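Local coordinates for conserved hypothetical protein (Sulfolobus solfataricus, PDB 2FNA), which probably binds and hydrolyses ATP as an archaeal AAA+ ATPase, combining a P-loop nucleotide-binding module, seen with ADP and magnesium, with a C-terminal winged-helix domain, at residues Glu279-Gly284 and Thr330-His335; Gly303-Val308 and Ser323-Tyr328; Leu127-Glu132 and Leu161-Asp166. One frame throughout, in Å; residues are numbered along the deposited sequence. Where two conformers were deposited one is given.

Contact 1: Glu279-Gly284 and Thr330-His335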
# COMPACT_ATOMS: atom_id res chain seq x y z
N GLU A 279 9.20 7.95 -10.70
CA GLU A 279 8.59 8.41 -11.96
C GLU A 279 7.08 8.43 -11.85
O GLU A 279 6.46 9.36 -12.33
CB GLU A 279 9.00 7.53 -13.14
CG GLU A 279 10.42 7.73 -13.58
CD GLU A 279 10.69 9.17 -13.92
OE1 GLU A 279 9.93 9.72 -14.76
OE2 GLU A 279 11.62 9.77 -13.32
N ASN A 280 6.49 7.42 -11.21
CA ASN A 280 5.06 7.46 -10.88
C ASN A 280 4.69 8.67 -10.03
O ASN A 280 3.68 9.33 -10.30
CB ASN A 280 4.59 6.22 -10.14
CG ASN A 280 4.68 4.98 -10.96
OD1 ASN A 280 4.77 5.03 -12.17
ND2 ASN A 280 4.62 3.84 -10.30
N PHE A 281 5.49 8.96 -9.01
CA PHE A 281 5.32 10.18 -8.24
C PHE A 281 5.39 11.45 -9.08
O PHE A 281 4.64 12.38 -8.83
CB PHE A 281 6.34 10.26 -7.09
CG PHE A 281 6.29 11.57 -6.32
CD1 PHE A 281 5.35 11.78 -5.32
CD2 PHE A 281 7.18 12.60 -6.62
CE1 PHE A 281 5.29 13.00 -4.63
CE2 PHE A 281 7.12 13.80 -5.94
CZ PHE A 281 6.19 14.01 -4.95
N LEU A 282 6.28 11.51 -10.05
CA LEU A 282 6.51 12.73 -10.83
C LEU A 282 5.50 12.92 -11.97
O LEU A 282 5.50 13.95 -12.65
CB LEU A 282 7.93 12.73 -11.42
CG LEU A 282 9.10 12.81 -10.45
CD1 LEU A 282 10.41 12.60 -11.19
CD2 LEU A 282 9.10 14.11 -9.68
N HIS A 283 4.67 11.91 -12.18
CA HIS A 283 3.60 11.93 -13.15
C HIS A 283 2.62 13.00 -12.68
O HIS A 283 2.15 12.98 -11.54
CB HIS A 283 2.93 10.56 -13.21
CG HIS A 283 2.01 10.37 -14.37
ND1 HIS A 283 1.17 9.28 -14.49
CD2 HIS A 283 1.80 11.13 -15.48
CE1 HIS A 283 0.49 9.37 -15.62
NE2 HIS A 283 0.85 10.48 -16.23
N GLY A 284 2.35 13.96 -13.56
CA GLY A 284 1.52 15.12 -13.22
C GLY A 284 2.24 16.27 -12.51
O GLY A 284 1.61 17.27 -12.18
N THR A 330 6.15 18.92 1.49
CA THR A 330 4.85 18.39 1.92
C THR A 330 4.36 17.25 1.04
O THR A 330 3.81 16.27 1.53
CB THR A 330 3.77 19.50 1.93
OG1 THR A 330 4.10 20.46 2.93
CG2 THR A 330 2.36 18.93 2.22
N GLN A 331 4.52 17.40 -0.28
CA GLN A 331 4.12 16.36 -1.20
C GLN A 331 4.96 15.08 -0.96
O GLN A 331 4.42 13.97 -0.89
CB GLN A 331 4.23 16.86 -2.64
CG GLN A 331 3.16 17.86 -3.03
CD GLN A 331 1.75 17.29 -2.84
OE1 GLN A 331 1.35 16.39 -3.56
NE2 GLN A 331 1.03 17.80 -1.86
N LEU A 332 6.27 15.26 -0.83
CA LEU A 332 7.21 14.14 -0.61
C LEU A 332 6.87 13.41 0.69
O LEU A 332 6.86 12.15 0.74
CB LEU A 332 8.67 14.67 -0.59
CG LEU A 332 9.24 15.04 -1.97
CD1 LEU A 332 10.58 15.76 -1.87
CD2 LEU A 332 9.39 13.79 -2.83
N THR A 333 6.56 14.18 1.73
CA THR A 333 6.17 13.59 3.02
C THR A 333 4.83 12.85 2.93
O THR A 333 4.68 11.76 3.51
CB THR A 333 6.09 14.66 4.11
OG1 THR A 333 7.35 15.33 4.21
CG2 THR A 333 5.79 14.05 5.44
N LYS A 334 3.86 13.44 2.23
CA LYS A 334 2.53 12.82 2.09
C LYS A 334 2.60 11.50 1.33
O LYS A 334 1.80 10.61 1.57
CB LYS A 334 1.56 13.73 1.33
CG LYS A 334 1.20 15.02 2.03
CD LYS A 334 -0.13 14.94 2.75
CE LYS A 334 -0.82 16.29 2.72
NZ LYS A 334 -1.88 16.32 3.76
N HIS A 335 3.52 11.42 0.37
CA HIS A 335 3.68 10.27 -0.48
C HIS A 335 4.78 9.32 0.09
O HIS A 335 5.07 8.27 -0.50
CB HIS A 335 3.94 10.69 -1.93
CG HIS A 335 2.75 11.32 -2.60
ND1 HIS A 335 1.91 10.61 -3.45
CD2 HIS A 335 2.24 12.57 -2.52
CE1 HIS A 335 0.95 11.41 -3.87
NE2 HIS A 335 1.12 12.60 -3.32
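Phe281 turns the edge of its ring into one face of the His335 imidazole, an edge-to-face (T-shaped) pair with centroids 5.2 Å apart and planes at 75°. The touching edge is CD1-CE1; Phe281 CE1 lies 3.7 Å from His335 CG, and CD1 also meets His335 CB. Phe281 CG is anti to the backbone N (chi1 175°), which carries the ring from the last turn of helix 259-282 to the opposing helix.

The apolar contacts sit further round the same ring. Leu332 CD2 comes within 3.8 Å of Phe281 CZ, and Gln331 CB within 4.2 Å of that atom, the two side chains crossing Phe281 at about a right angle. Helix 322-334, which ends just before His335, is the third helix of the predicted winged helix-turn-helix domain, so Phe281 joins the incoming long helix to that domain. Tyr292 and Trp337 each add an edge-to-face contact to the Phe281 ring.

The polar groups look elsewhere. Gln331 O is 4.0 Å from Phe281 CE1 but accepts from His335 N at 3.0 Å, as an ordinary helical bond. Gln331, bent at chi2, sends OE1 to Arg285, which also makes a cation-pi contact with Phe281. His335 ND1 is hydrogen-bonded to Glu179 of the ATPase module, which ties the end of this helix to the nucleotide-binding part of the chain and would help fix the imidazole's rotation.

Contact 2: Gly303-Val308 and Ser323-Tyr328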
# COMPACT_ATOMS: atom_id res chain seq x y z
N GLY A 303 19.14 16.12 5.46
CA GLY A 303 19.44 17.55 5.45
C GLY A 303 18.31 18.39 6.02
O GLY A 303 17.22 17.88 6.31
N LYS A 304 18.58 19.68 6.19
CA LYS A 304 17.58 20.62 6.70
C LYS A 304 17.03 21.46 5.55
O LYS A 304 17.57 21.43 4.44
CB LYS A 304 18.22 21.52 7.77
CG LYS A 304 18.74 20.75 9.00
CD LYS A 304 20.01 21.36 9.59
CE LYS A 304 19.96 21.43 11.12
NZ LYS A 304 19.08 22.55 11.61
N TRP A 305 15.95 22.18 5.82
CA TRP A 305 15.37 23.18 4.91
C TRP A 305 16.42 24.02 4.20
O TRP A 305 16.36 24.18 2.98
CB TRP A 305 14.47 24.11 5.70
CG TRP A 305 13.76 25.13 4.89
CD1 TRP A 305 14.28 26.29 4.37
CD2 TRP A 305 12.39 25.10 4.52
NE1 TRP A 305 13.30 26.98 3.69
CE2 TRP A 305 12.13 26.27 3.77
CE3 TRP A 305 11.34 24.21 4.74
CZ2 TRP A 305 10.88 26.56 3.25
CZ3 TRP A 305 10.10 24.50 4.22
CH2 TRP A 305 9.88 25.66 3.48
N SER A 306 17.34 24.59 4.98
CA SER A 306 18.42 25.41 4.42
C SER A 306 19.19 24.65 3.34
O SER A 306 19.52 25.24 2.31
CB SER A 306 19.39 25.88 5.52
OG SER A 306 19.76 24.84 6.41
N ASP A 307 19.44 23.35 3.55
CA ASP A 307 20.18 22.54 2.57
C ASP A 307 19.36 22.36 1.28
O ASP A 307 19.89 22.41 0.17
CB ASP A 307 20.57 21.18 3.17
CG ASP A 307 21.42 21.30 4.43
OD1 ASP A 307 22.62 21.67 4.33
OD2 ASP A 307 20.88 21.04 5.53
N VAL A 308 18.06 22.12 1.45
CA VAL A 308 17.12 21.98 0.32
C VAL A 308 17.08 23.32 -0.46
O VAL A 308 17.28 23.35 -1.69
CB VAL A 308 15.70 21.56 0.83
CG1 VAL A 308 14.70 21.61 -0.30
CG2 VAL A 308 15.72 20.15 1.44
N SER A 323 7.13 29.16 -0.06
CA SER A 323 5.86 28.51 -0.37
C SER A 323 6.07 27.32 -1.30
O SER A 323 5.46 26.27 -1.11
CB SER A 323 4.88 29.47 -1.07
OG SER A 323 4.55 30.57 -0.26
N GLU A 324 6.91 27.53 -2.31
CA GLU A 324 7.25 26.48 -3.25
C GLU A 324 7.96 25.33 -2.51
O GLU A 324 7.55 24.17 -2.64
CB GLU A 324 8.14 27.03 -4.38
CG GLU A 324 7.38 27.88 -5.39
CD GLU A 324 8.28 28.60 -6.39
OE1 GLU A 324 9.04 29.53 -6.00
OE2 GLU A 324 8.21 28.26 -7.59
N ILE A 325 8.98 25.69 -1.73
CA ILE A 325 9.77 24.72 -0.95
C ILE A 325 8.88 23.88 -0.01
O ILE A 325 9.02 22.67 0.04
CB ILE A 325 10.85 25.41 -0.07
CG1 ILE A 325 11.82 26.26 -0.92
CG2 ILE A 325 11.62 24.36 0.76
CD1 ILE A 325 13.02 25.53 -1.48
N TYR A 326 8.01 24.54 0.73
CA TYR A 326 7.08 23.90 1.63
C TYR A 326 6.21 22.88 0.90
O TYR A 326 6.00 21.77 1.38
CB TYR A 326 6.18 24.96 2.29
CG TYR A 326 5.12 24.40 3.23
CD1 TYR A 326 5.44 24.07 4.55
CD2 TYR A 326 3.81 24.21 2.80
CE1 TYR A 326 4.48 23.56 5.41
CE2 TYR A 326 2.84 23.70 3.66
CZ TYR A 326 3.19 23.38 4.96
OH TYR A 326 2.23 22.87 5.82
N ASN A 327 5.70 23.28 -0.27
CA ASN A 327 4.83 22.41 -1.06
C ASN A 327 5.55 21.16 -1.57
O ASN A 327 4.98 20.08 -1.56
CB ASN A 327 4.21 23.21 -2.22
CG ASN A 327 3.49 22.33 -3.25
OD1 ASN A 327 2.57 21.58 -2.92
ND2 ASN A 327 3.90 22.46 -4.52
N TYR A 328 6.80 21.32 -2.02
CA TYR A 328 7.59 20.17 -2.50
C TYR A 328 7.86 19.16 -1.36
O TYR A 328 7.68 17.95 -1.52
CB TYR A 328 8.91 20.63 -3.10
CG TYR A 328 8.81 21.64 -4.24
CD1 TYR A 328 7.83 21.51 -5.22
CD2 TYR A 328 9.72 22.69 -4.35
CE1 TYR A 328 7.74 22.42 -6.27
CE2 TYR A 328 9.64 23.61 -5.41
CZ TYR A 328 8.64 23.46 -6.36
OH TYR A 328 8.54 24.35 -7.41
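Beside Trp305, whose indole lies against Ile325, Lys304 N donates to Asp307 OD2 at 2.8 Å with an N-H...O angle of 164°; Asp307 OD2 accepts with its anti lone pair. Lys304 holds the N-cap position of helix 305-316, so this bond is the half of a capping box in which the side chain at N3 accepts from the backbone N of the N-cap residue. The same start of the helix is held by Val308 N, bonded to Lys304 O at 3.1 Å.

Helices 305-316 and 322-334 are the second and third of the predicted winged helix-turn-helix domain. They probably form the helix-turn-helix pair, as in related domains, with 322-334 in the place of the recognition helix. Gly303, just ahead of the cap, is joined by backbone hydrogen bonds to Tyr345, in the hairpin that probably forms the wing.

Across the pair the contact is apolar. Trp305 has CG anti to its own N (chi1 -177°), and the indole thereby reaches the opposing helix with its six-membered ring. Ile325 CG2 stands over one face of that ring, a CH-pi contact with the methyl carbon 3.4 Å from the ring centroid and only 13° off the normal. Deeper in, Val308 CG1 lies 4.3 Å from Ile325 CG2, and Val308 continues the apolar layer onto Ile295 and Leu299 of helix 289-299. At the outer part of the contact stands the far end of the indole; Asp322 and Leu329 touch the Trp305 side chain as well. There Trp305 CH2 borders the helix backbone, 3.5 Å from Tyr326 N, while Tyr326 CB sits at the edge of the indole, near its plane, 3.9 Å from CH2.

Contact 3: Leu127-Glu132 and Leu161-Asp166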
# COMPACT_ATOMS: atom_id res chain seq x y z
N LEU A 127 -25.14 -1.36 -3.70
CA LEU A 127 -24.34 -2.51 -4.07
C LEU A 127 -23.83 -3.24 -2.82
O LEU A 127 -23.98 -4.47 -2.71
CB LEU A 127 -23.19 -2.05 -4.96
CG LEU A 127 -22.25 -3.12 -5.53
CD1 LEU A 127 -23.02 -4.20 -6.34
CD2 LEU A 127 -21.14 -2.49 -6.39
N LEU A 128 -23.26 -2.49 -1.89
CA LEU A 128 -22.74 -3.03 -0.62
C LEU A 128 -23.85 -3.66 0.19
O LEU A 128 -23.68 -4.73 0.80
CB LEU A 128 -22.10 -1.92 0.21
CG LEU A 128 -20.86 -1.21 -0.32
CD1 LEU A 128 -20.48 -0.10 0.64
CD2 LEU A 128 -19.72 -2.17 -0.49
N GLU A 129 -24.99 -2.98 0.19
CA GLU A 129 -26.17 -3.43 0.90
C GLU A 129 -26.67 -4.78 0.36
O GLU A 129 -27.23 -5.58 1.12
CB GLU A 129 -27.27 -2.37 0.81
CG GLU A 129 -28.36 -2.55 1.84
CD GLU A 129 -29.14 -1.28 2.15
OE1 GLU A 129 -28.75 -0.16 1.72
OE2 GLU A 129 -30.15 -1.41 2.87
N SER A 130 -26.44 -5.04 -0.93
CA SER A 130 -26.86 -6.31 -1.55
C SER A 130 -25.90 -7.46 -1.24
O SER A 130 -26.31 -8.62 -1.20
CB SER A 130 -26.99 -6.15 -3.06
OG SER A 130 -25.72 -6.07 -3.66
N PHE A 131 -24.61 -7.14 -1.05
CA PHE A 131 -23.65 -8.12 -0.57
C PHE A 131 -24.10 -8.56 0.81
O PHE A 131 -24.11 -9.76 1.11
CB PHE A 131 -22.25 -7.52 -0.42
CG PHE A 131 -21.63 -7.04 -1.70
CD1 PHE A 131 -22.08 -7.44 -2.94
CD2 PHE A 131 -20.53 -6.18 -1.64
CE1 PHE A 131 -21.47 -6.97 -4.10
CE2 PHE A 131 -19.91 -5.73 -2.80
CZ PHE A 131 -20.39 -6.12 -4.04
N GLU A 132 -24.46 -7.58 1.63
CA GLU A 132 -24.95 -7.84 2.99
C GLU A 132 -26.24 -8.64 2.99
O GLU A 132 -26.38 -9.55 3.79
CB GLU A 132 -25.08 -6.53 3.80
CG GLU A 132 -26.00 -6.64 5.02
CD GLU A 132 -25.70 -5.65 6.13
OE1 GLU A 132 -24.53 -5.27 6.28
OE2 GLU A 132 -26.65 -5.31 6.87
N LEU A 161 -19.29 4.84 1.86
CA LEU A 161 -18.47 4.26 2.93
C LEU A 161 -19.01 4.58 4.31
O LEU A 161 -18.97 3.72 5.18
CB LEU A 161 -17.03 4.76 2.82
CG LEU A 161 -16.27 4.31 1.58
CD1 LEU A 161 -14.90 4.95 1.47
CD2 LEU A 161 -16.16 2.79 1.59
N ALA A 162 -19.49 5.82 4.49
CA ALA A 162 -20.06 6.26 5.77
C ALA A 162 -21.39 5.57 6.04
O ALA A 162 -21.68 5.17 7.15
CB ALA A 162 -20.25 7.77 5.78
N TYR A 163 -22.20 5.44 5.00
CA TYR A 163 -23.46 4.72 5.09
C TYR A 163 -23.26 3.26 5.59
O TYR A 163 -23.98 2.78 6.47
CB TYR A 163 -24.23 4.76 3.76
CG TYR A 163 -25.48 3.93 3.81
CD1 TYR A 163 -26.60 4.40 4.48
CD2 TYR A 163 -25.52 2.64 3.28
CE1 TYR A 163 -27.74 3.64 4.58
CE2 TYR A 163 -26.68 1.85 3.39
CZ TYR A 163 -27.78 2.37 4.04
OH TYR A 163 -28.95 1.65 4.18
N ALA A 164 -22.30 2.58 4.99
CA ALA A 164 -21.92 1.24 5.39
C ALA A 164 -21.41 1.21 6.82
O ALA A 164 -21.85 0.40 7.64
CB ALA A 164 -20.84 0.71 4.43
N TYR A 165 -20.46 2.10 7.11
CA TYR A 165 -19.90 2.23 8.46
C TYR A 165 -21.00 2.34 9.49
O TYR A 165 -21.02 1.60 10.48
CB TYR A 165 -18.94 3.45 8.52
CG TYR A 165 -18.12 3.51 9.81
CD1 TYR A 165 -18.72 3.81 11.02
CD2 TYR A 165 -16.76 3.28 9.79
CE1 TYR A 165 -17.99 3.86 12.19
CE2 TYR A 165 -16.02 3.32 10.95
CZ TYR A 165 -16.65 3.60 12.15
OH TYR A 165 -15.92 3.66 13.29
N ASP A 166 -21.93 3.28 9.29
CA ASP A 166 -23.01 3.50 10.26
C ASP A 166 -24.13 2.44 10.22
O ASP A 166 -24.72 2.14 11.26
CB ASP A 166 -23.62 4.91 10.13
CG ASP A 166 -22.60 6.03 10.39
OD1 ASP A 166 -21.53 5.78 11.01
OD2 ASP A 166 -22.88 7.17 9.96
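Leu128 and Ala164 make the buried half of this contact, where segments 127-132 and 161-166 come closest, the CA atoms of Leu128 and Ala164 7.4 Å apart. One branch of the leucine does the touching: Leu128 CD1 rests 3.9 Å from Ala164 CB. The small alanine side chain lets the leucine methyl approach the other helix closely, and both residues also lie on Phe173 of strand 171-177 beneath them. The aromatic side chain thus serves as a shared floor for two helices, and Leu161, one turn before Ala164, reaches the same Phe173.

Further from the sheet the packing gives way to a single polar bridge between partly exposed side chains. Glu129 and Tyr163 both point toward the opposite helix and cross at about a right angle. Glu129 runs extended beyond CG, which is anti to the backbone N (chi1 -163°), and this reach brings its carboxylate to the tyrosine hydroxyl. Tyr163 OH donates to Glu129 OE1 at 3.1 Å, but the hydroxyl meets the oxygen from above the carboxylate, 43° out of its plane. OE2 of Glu129 stays further off, 3.5 Å from Tyr163 OH. OE1 also borders the tyrosine ring at its edge, near the ring plane, with Glu129 OE1 3.3 Å from Tyr163 CE2; carboxylate and ring planes are 32° apart.

Below the helix pair lies the parallel sheet; its neighbouring strands 139-144 and 171-177 are connected through helix 158-167 in a beta-alpha-beta crossover, and helix layers packed on such a core characterise the P-loop NTPase fold.

Overall arrangement
Contacts 1 and 2 share helix 322-334; contact 2 joins it to its probable helix-turn-helix partner, contact 1 to the long helix entering the domain. Contact 3 belongs to the ATPase module, its nearest atoms about 17 Å from contact 1 and about 25 Å from contact 2. All three are partly buried. Contact 1 lies nearest the chain's centre, its own centre about 15 Å away against 23 Å for contact 3 and 26 Å for contact 2, which includes the exposed Tyr326. Aromatic rings carry the first two, edge-on in contact 1 and face-on to a methyl in contact 2; contact 3 sets a leucine-alanine pair over the sheet beside a tyrosine-glutamate hydrogen bond, the one such bond between segments among the three.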